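Local coordinates for CBS domain protein (Sulfolobus tokodaii, PDB 2EF7) that is of unknown function but carries a pair of CBS domains, modules that in many relatives bind adenosine-containing ligands and act as regulatory sensors, at residues Ile26-Val29 / Met30-Asn34; Thr51-Asp54 / Ile55-Ile59; Gly88-Ala91 / Leu92-Phe96; Ile5-Glu8 / Tyr9-Thr12. All coordinates share one frame; numbering follows the deposited sequence.

In the fold
Contacts 1 and 2 belong to the first CBS domain, on helices 23-33 and 52-60, and touch where the selenomethionine M30 packs on I55 and E52; both also meet a second subunit. Contact 3 lies on helix 86-96 of the second CBS domain, its centre about 30 Å from that of contact 1, and its M93 and R94 reach a third subunit. Contact 4 is a surface turn near the N-terminus, yet its V6 packs on A89 of contact 3. Each helical contact has a buried apolar side. Their chemistry differs: a threonine hydroxyl on a carbonyl in contact 1, a capping box in contact 2, plain backbone bonding in contact 3, and two amides on one carbonyl in contact 4.

Contact 1: residues Ile26-Val29 / Met30-Asn34; sequences IAKV and MTEKN
The last turns of helix 23-33, the crossover helix of a beta-alpha-beta unit in the first CBS domain, bring A27 and T31 together on the side that faces a second subunit. The carbonyl oxygen of A27 takes two donors from one residue: T31 N at 2.9 Å and the hydroxyl T31 OG1 at 2.8 Å. They arrive from opposite faces of the carbonyl plane, the hydroxyl 36° out of it. OG1 is turned back along the helix beside its own backbone N (chi1 -65°), which brings it over the preceding turn. Replacing T31 with a valine would probably leave A27 O with its backbone donor alone and take away the hydroxyl grip on that turn. Beside this pair, A27 packs on I59 and T31 on G60 of the second subunit.

On the buried side, I26 and the selenomethionine M30 run side by side in the same direction, I26 CG2 lying 3.9 Å from M30 SE. Both rest on V38 of strand 37-42, and M30 also reaches E52 and I55 of helix 52-60. The backbone bond from M30 N to I26 O is nearly straight, with an N-H...O angle of 173°. V29 and K33 also lie alongside each other: V29 CG1 meets K33 CG at 3.9 Å, and both side chains touch I15. The helix closes in a Schellman motif, with N34 as its C-prime residue at positive phi; I35 N turns back to M30 O, while N34 N makes a weak 3.3 Å bond to T31 O.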
# COMPACT_ATOMS: atom_id res chain seq x y z
N ILE A 26 -5.65 -14.67 -28.01
CA ILE A 26 -5.12 -14.23 -26.72
C ILE A 26 -5.89 -13.00 -26.26
O ILE A 26 -6.25 -12.89 -25.08
CB ILE A 26 -3.62 -13.86 -26.84
CG1 ILE A 26 -2.82 -15.10 -27.25
CG2 ILE A 26 -3.13 -13.29 -25.52
CD1 ILE A 26 -1.40 -14.78 -27.75
N ALA A 27 -6.13 -12.06 -27.18
CA ALA A 27 -6.86 -10.85 -26.82
C ALA A 27 -8.25 -11.26 -26.36
O ALA A 27 -8.81 -10.66 -25.44
CB ALA A 27 -6.95 -9.90 -28.01
N LYS A 28 -8.80 -12.29 -26.99
CA LYS A 28 -10.13 -12.75 -26.62
C LYS A 28 -10.14 -13.29 -25.20
O LYS A 28 -11.09 -13.05 -24.46
CB LYS A 28 -10.61 -13.82 -27.60
CG LYS A 28 -12.04 -14.29 -27.33
CD LYS A 28 -12.55 -15.17 -28.46
CE LYS A 28 -14.01 -15.55 -28.24
NZ LYS A 28 -14.62 -16.13 -29.48
N VAL A 29 -9.09 -14.01 -24.82
CA VAL A 29 -9.03 -14.58 -23.47
C VAL A 29 -8.96 -13.48 -22.42
O VAL A 29 -9.69 -13.49 -21.43
CB VAL A 29 -7.81 -15.49 -23.27
CG1 VAL A 29 -7.77 -15.98 -21.83
CG2 VAL A 29 -7.86 -16.68 -24.22
N MSE A 30 -8.06 -12.53 -22.65
CA MSE A 30 -7.86 -11.42 -21.74
C MSE A 30 -9.12 -10.58 -21.61
O MSE A 30 -9.43 -10.08 -20.53
CB MSE A 30 -6.69 -10.57 -22.22
CG MSE A 30 -5.38 -11.35 -22.28
SE MSE A 30 -3.95 -10.33 -23.08
CE MSE A 30 -4.09 -8.73 -22.00
N THR A 31 -9.85 -10.45 -22.71
CA THR A 31 -11.08 -9.68 -22.71
C THR A 31 -12.16 -10.43 -21.93
O THR A 31 -12.85 -9.84 -21.10
CB THR A 31 -11.58 -9.42 -24.15
OG1 THR A 31 -10.65 -8.59 -24.85
CG2 THR A 31 -12.95 -8.75 -24.14
N GLU A 32 -12.30 -11.73 -22.20
CA GLU A 32 -13.31 -12.54 -21.54
C GLU A 32 -13.03 -12.86 -20.08
O GLU A 32 -13.96 -13.12 -19.31
CB GLU A 32 -13.54 -13.83 -22.32
CG GLU A 32 -14.22 -13.57 -23.66
CD GLU A 32 -14.31 -14.81 -24.52
OE1 GLU A 32 -14.88 -14.72 -25.63
OE2 GLU A 32 -13.80 -15.87 -24.10
N LYS A 33 -11.76 -12.86 -19.70
CA LYS A 33 -11.35 -13.13 -18.33
C LYS A 33 -11.11 -11.81 -17.60
O LYS A 33 -10.88 -11.79 -16.39
CB LYS A 33 -10.06 -13.95 -18.31
CG LYS A 33 -10.19 -15.39 -18.78
CD LYS A 33 -11.07 -16.20 -17.85
CE LYS A 33 -10.84 -17.69 -18.04
NZ LYS A 33 -10.99 -18.10 -19.45
N ASN A 34 -11.16 -10.71 -18.35
CA ASN A 34 -10.93 -9.38 -17.81
C ASN A 34 -9.61 -9.31 -17.04
O ASN A 34 -9.58 -8.98 -15.85
CB ASN A 34 -12.09 -8.97 -16.90
CG ASN A 34 -11.99 -7.52 -16.44
OD1 ASN A 34 -11.62 -6.63 -17.21
ND2 ASN A 34 -12.33 -7.27 -15.17

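Contact 2: residues Thr51-Asp54 / Ile55-Ile59; sequences TERD and IVKAI
D54 OD2 is held by the backbone N of T51 at 3.0 Å and by the hydroxyl of T74, which ties the start of helix 52-60 to strand 74-75. The first of these bonds is half of a capping box. In return D54 N donates to T51 OG1 at 3.1 Å, so the N-cap threonine and the third residue of the helix exchange side-chain acceptors for backbone N-H groups. T51 N meets OD2 on its anti side, 32° out of the carboxylate plane. With CG beside its own backbone N (chi1 -70°), the D54 carboxylate is turned back toward the cap, where its negative charge would probably be favoured by the helix dipole.

The helical ladder starts from the same two residues: I55 N bonds to T51 O at 3.2 Å and A58 N to D54 O at 3.0 Å. I55 and A58 face F72, and I55 also packs on M30 of helix 23-33. On another side, E52 pairs in a salt bridge with R53 of the second subunit, and R53 with E52 of that subunit. R53 and K57, both at this interface, pass at an angle, with K57 NZ 4.1 Å from R53 CG. K57 bends at chi2 and chi3, and its NZ makes a weak 3.3 Å bond to a water.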
# COMPACT_ATOMS: atom_id res chain seq x y z
N THR A 51 1.36 -8.67 -22.07
CA THR A 51 0.55 -7.67 -21.38
C THR A 51 -0.27 -6.96 -22.43
O THR A 51 -0.03 -7.15 -23.63
CB THR A 51 1.40 -6.60 -20.71
OG1 THR A 51 2.18 -5.94 -21.71
CG2 THR A 51 2.31 -7.22 -19.65
N GLU A 52 -1.22 -6.14 -21.99
CA GLU A 52 -2.05 -5.39 -22.93
C GLU A 52 -1.15 -4.55 -23.81
O GLU A 52 -1.42 -4.39 -25.00
CB GLU A 52 -3.01 -4.47 -22.17
CG GLU A 52 -3.88 -5.20 -21.19
CD GLU A 52 -4.83 -4.27 -20.49
OE1 GLU A 52 -4.37 -3.23 -19.97
OE2 GLU A 52 -6.04 -4.57 -20.45
N ARG A 53 -0.10 -4.00 -23.22
CA ARG A 53 0.84 -3.16 -23.94
C ARG A 53 1.58 -3.94 -25.02
O ARG A 53 1.84 -3.42 -26.12
CB ARG A 53 1.84 -2.53 -22.98
CG ARG A 53 2.88 -1.66 -23.65
CD ARG A 53 3.42 -0.63 -22.69
NE ARG A 53 2.33 0.10 -22.04
CZ ARG A 53 2.49 1.20 -21.31
NH1 ARG A 53 3.69 1.71 -21.11
NH2 ARG A 53 1.43 1.78 -20.76
N ASP A 54 1.93 -5.19 -24.72
CA ASP A 54 2.62 -6.02 -25.70
C ASP A 54 1.73 -6.22 -26.91
O ASP A 54 2.21 -6.23 -28.04
CB ASP A 54 3.00 -7.37 -25.13
CG ASP A 54 4.10 -7.28 -24.10
OD1 ASP A 54 5.00 -6.43 -24.28
OD2 ASP A 54 4.08 -8.06 -23.12
N ILE A 55 0.43 -6.37 -26.66
CA ILE A 55 -0.51 -6.55 -27.75
C ILE A 55 -0.59 -5.28 -28.60
O ILE A 55 -0.48 -5.34 -29.82
CB ILE A 55 -1.92 -6.92 -27.22
CG1 ILE A 55 -1.91 -8.37 -26.73
CG2 ILE A 55 -2.97 -6.75 -28.33
CD1 ILE A 55 -3.27 -8.88 -26.34
N VAL A 56 -0.76 -4.14 -27.94
CA VAL A 56 -0.86 -2.87 -28.65
C VAL A 56 0.42 -2.59 -29.44
O VAL A 56 0.38 -2.11 -30.56
CB VAL A 56 -1.12 -1.71 -27.69
CG1 VAL A 56 -1.04 -0.37 -28.44
CG2 VAL A 56 -2.48 -1.87 -27.06
N LYS A 57 1.55 -2.90 -28.83
CA LYS A 57 2.83 -2.68 -29.48
C LYS A 57 2.93 -3.50 -30.76
O LYS A 57 3.32 -2.99 -31.81
CB LYS A 57 3.95 -3.05 -28.51
CG LYS A 57 5.29 -2.45 -28.82
CD LYS A 57 5.86 -1.73 -27.60
CE LYS A 57 6.07 -2.67 -26.43
NZ LYS A 57 6.64 -1.96 -25.24
N ALA A 58 2.56 -4.78 -30.70
CA ALA A 58 2.64 -5.63 -31.88
C ALA A 58 1.75 -5.11 -33.00
O ALA A 58 2.12 -5.16 -34.18
CB ALA A 58 2.26 -7.05 -31.53
N ILE A 59 0.56 -4.62 -32.64
CA ILE A 59 -0.36 -4.09 -33.64
C ILE A 59 0.23 -2.81 -34.22
O ILE A 59 0.21 -2.61 -35.43
CB ILE A 59 -1.74 -3.80 -33.02
CG1 ILE A 59 -2.36 -5.12 -32.58
CG2 ILE A 59 -2.65 -3.08 -34.02
CD1 ILE A 59 -3.59 -4.95 -31.76
O HOH W 1 5.84 -4.44 -23.18

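Contact 3: residues Gly88-Ala91 / Leu92-Phe96; sequences GALA and LMRQF
A89 and M93 meet one turn apart on the inner side of helix 86-96, and the backbone bond between them, M93 N to A89 O, measures 2.9 Å. Its neighbours continue the ladder. L92 N donates to G88 O at 3.1 Å and R94 N to L90 O at 3.0 Å, the latter nearly straight at 173°. Q95 N reaches A91 O, also at 3.0 Å, so each carbonyl from G88 to A91 has an amide donor one turn further on. At the far end F96 N donates to L92 O at 3.1 Å and makes a weak second bond to M93 O; L92 O also lies in the plane of the F96 ring, at its edge.

The side chains add apolar contact to this bonding. CG of the selenomethionine M93 stands beside its own backbone N (chi1 -74°), and from there the extended chain runs back over A89 O, bringing CE to 3.8 Å from A89 CB. The aliphatic CD of R94 approaches L90 CG at 4.3 Å. L90 and M93 both pack on I116 and I119 of helix 116-126, whereas L92 and M93 rest on L101 of strand 100-104. M93 touches M130, and R94 touches T87, both residues of a third subunit. An amphipathic helix linking parallel strands 80-81 and 100-104 in this way is the crossover of the beta-alpha-beta unit found in the CBS domain fold.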
# COMPACT_ATOMS: atom_id res chain seq x y z
N GLY A 88 13.63 -16.17 -0.95
CA GLY A 88 14.27 -16.67 -2.15
C GLY A 88 13.68 -15.95 -3.35
O GLY A 88 14.40 -15.51 -4.25
N ALA A 89 12.36 -15.84 -3.36
CA ALA A 89 11.67 -15.15 -4.44
C ALA A 89 12.13 -13.69 -4.43
O ALA A 89 12.35 -13.09 -5.49
CB ALA A 89 10.16 -15.23 -4.24
N LEU A 90 12.29 -13.13 -3.24
CA LEU A 90 12.74 -11.75 -3.08
C LEU A 90 14.13 -11.55 -3.68
O LEU A 90 14.38 -10.57 -4.39
CB LEU A 90 12.79 -11.37 -1.61
CG LEU A 90 13.22 -9.93 -1.34
CD1 LEU A 90 12.28 -8.96 -2.03
CD2 LEU A 90 13.23 -9.69 0.16
N ALA A 91 15.04 -12.46 -3.39
CA ALA A 91 16.39 -12.34 -3.90
C ALA A 91 16.40 -12.39 -5.43
O ALA A 91 17.18 -11.68 -6.06
CB ALA A 91 17.27 -13.44 -3.34
N LEU A 92 15.52 -13.20 -6.01
CA LEU A 92 15.45 -13.32 -7.46
C LEU A 92 14.87 -12.06 -8.09
O LEU A 92 15.32 -11.61 -9.13
CB LEU A 92 14.63 -14.55 -7.86
CG LEU A 92 15.05 -15.27 -9.14
CD1 LEU A 92 16.51 -15.68 -9.02
CD2 LEU A 92 14.19 -16.49 -9.38
N MSE A 93 13.85 -11.49 -7.45
CA MSE A 93 13.24 -10.27 -7.94
C MSE A 93 14.26 -9.12 -7.96
O MSE A 93 14.38 -8.41 -8.97
CB MSE A 93 12.04 -9.89 -7.07
CG MSE A 93 10.81 -10.77 -7.29
SE MSE A 93 9.42 -10.47 -5.98
CE MSE A 93 8.61 -12.22 -6.02
N ARG A 94 14.98 -8.94 -6.86
CA ARG A 94 15.99 -7.89 -6.77
C ARG A 94 17.05 -8.09 -7.85
O ARG A 94 17.38 -7.17 -8.60
CB ARG A 94 16.68 -7.90 -5.40
CG ARG A 94 15.77 -7.52 -4.23
CD ARG A 94 16.49 -7.60 -2.88
NE ARG A 94 17.58 -6.63 -2.76
CZ ARG A 94 18.28 -6.43 -1.65
NH1 ARG A 94 19.26 -5.53 -1.63
NH2 ARG A 94 18.01 -7.13 -0.56
N GLN A 95 17.56 -9.31 -7.94
CA GLN A 95 18.58 -9.64 -8.93
C GLN A 95 18.21 -9.26 -10.35
O GLN A 95 19.04 -8.77 -11.10
CB GLN A 95 18.90 -11.15 -8.90
CG GLN A 95 20.07 -11.53 -9.80
CD GLN A 95 20.52 -12.96 -9.61
OE1 GLN A 95 20.65 -13.44 -8.48
NE2 GLN A 95 20.79 -13.66 -10.71
N PHE A 96 16.94 -9.48 -10.72
CA PHE A 96 16.47 -9.18 -12.06
C PHE A 96 15.60 -7.94 -12.16
O PHE A 96 14.98 -7.69 -13.19
CB PHE A 96 15.71 -10.40 -12.60
CG PHE A 96 16.60 -11.56 -12.90
CD1 PHE A 96 17.31 -11.62 -14.10
CD2 PHE A 96 16.79 -12.57 -11.97
CE1 PHE A 96 18.19 -12.66 -14.36
CE2 PHE A 96 17.67 -13.62 -12.22
CZ PHE A 96 18.37 -13.66 -13.41

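Contact 4: residues Ile5-Glu8 / Tyr9-Thr12; sequences IVKE and YMKT
Two backbone donors converge on V6 O: Y9 N at 2.8 Å and M10 N at 2.9 Å. The first stands well above the carbonyl plane, 48° out of it, while the second comes in almost in line with the C=O bond. Just before them E8 N bonds to I5 O at 3.0 Å, which like Y9 N on V6 O spans three residues, and a water donates to both K7 O and M10 O, bridging the turn.

Apolar contacts are looser. V6 CG1 lies 4.3 Å from M10 CB, and both side chains pack on V103. CG of the selenomethionine M10 sits between its backbone N and carbonyl carbon (chi1 69°), from where the extended chain runs beside K7, its CE 4.2 Å from K7 CG.

As for the aromatic group, E8 O sits over one face of the Y9 ring, toward CG, and I5 O lies at its edge, in plane. The Y9 hydroxyl bonds to E4 and D125, and a phenylalanine here would probably keep the ring packing on I86 but leave both carboxylates without this partner. With V6 also on A89, this N-terminal turn lies against the second CBS domain, as expected where two CBS modules of one chain form a pair.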
# COMPACT_ATOMS: atom_id res chain seq x y z
N ILE A 5 6.74 -19.85 2.73
CA ILE A 5 7.11 -20.31 1.39
C ILE A 5 6.19 -19.75 0.30
O ILE A 5 5.02 -19.50 0.55
CB ILE A 5 7.14 -21.86 1.29
CG1 ILE A 5 5.73 -22.43 1.42
CG2 ILE A 5 8.05 -22.43 2.37
CD1 ILE A 5 5.65 -23.93 1.09
N VAL A 6 6.76 -19.56 -0.88
CA VAL A 6 6.05 -19.02 -2.05
C VAL A 6 4.63 -19.56 -2.24
O VAL A 6 3.68 -18.79 -2.40
CB VAL A 6 6.87 -19.30 -3.34
CG1 VAL A 6 6.09 -18.90 -4.58
CG2 VAL A 6 8.20 -18.54 -3.27
N LYS A 7 4.50 -20.88 -2.20
CA LYS A 7 3.23 -21.58 -2.36
C LYS A 7 2.07 -20.97 -1.55
O LYS A 7 0.95 -20.86 -2.05
CB LYS A 7 3.44 -23.05 -1.97
CG LYS A 7 2.24 -23.97 -2.15
CD LYS A 7 2.58 -25.38 -1.69
CE LYS A 7 1.41 -26.33 -1.88
NZ LYS A 7 1.07 -26.50 -3.32
N GLU A 8 2.34 -20.56 -0.31
CA GLU A 8 1.28 -19.99 0.53
C GLU A 8 0.93 -18.53 0.24
O GLU A 8 -0.06 -18.01 0.78
CB GLU A 8 1.66 -20.11 2.01
CG GLU A 8 1.75 -21.56 2.51
CD GLU A 8 0.48 -22.34 2.21
OE1 GLU A 8 0.57 -23.36 1.47
OE2 GLU A 8 -0.60 -21.93 2.71
N TYR A 9 1.71 -17.86 -0.61
CA TYR A 9 1.44 -16.46 -0.90
C TYR A 9 1.24 -16.11 -2.37
O TYR A 9 0.87 -14.99 -2.70
CB TYR A 9 2.55 -15.58 -0.31
CG TYR A 9 2.47 -15.49 1.19
CD1 TYR A 9 1.73 -14.49 1.80
CD2 TYR A 9 3.06 -16.46 1.99
CE1 TYR A 9 1.56 -14.45 3.18
CE2 TYR A 9 2.90 -16.44 3.37
CZ TYR A 9 2.15 -15.43 3.96
OH TYR A 9 1.99 -15.40 5.32
N MSE A 10 1.48 -17.08 -3.24
CA MSE A 10 1.34 -16.87 -4.67
C MSE A 10 -0.13 -16.82 -5.08
O MSE A 10 -1.00 -17.37 -4.42
CB MSE A 10 2.02 -18.00 -5.44
CG MSE A 10 1.30 -19.34 -5.31
SE MSE A 10 2.18 -20.75 -6.28
CE MSE A 10 1.05 -22.24 -5.78
N LYS A 11 -0.40 -16.14 -6.19
CA LYS A 11 -1.75 -16.07 -6.71
C LYS A 11 -1.83 -17.29 -7.62
O LYS A 11 -1.00 -17.46 -8.51
CB LYS A 11 -1.93 -14.79 -7.53
CG LYS A 11 -3.20 -14.73 -8.35
CD LYS A 11 -3.17 -13.52 -9.27
CE LYS A 11 -4.27 -13.58 -10.31
NZ LYS A 11 -4.19 -12.42 -11.27
N THR A 12 -2.81 -18.15 -7.36
CA THR A 12 -2.99 -19.35 -8.17
C THR A 12 -4.07 -19.13 -9.22
O THR A 12 -4.63 -18.04 -9.33
CB THR A 12 -3.39 -20.53 -7.29
OG1 THR A 12 -4.59 -20.19 -6.58
CG2 THR A 12 -2.29 -20.86 -6.30
O HOH W 2 -1.18 -19.07 -2.51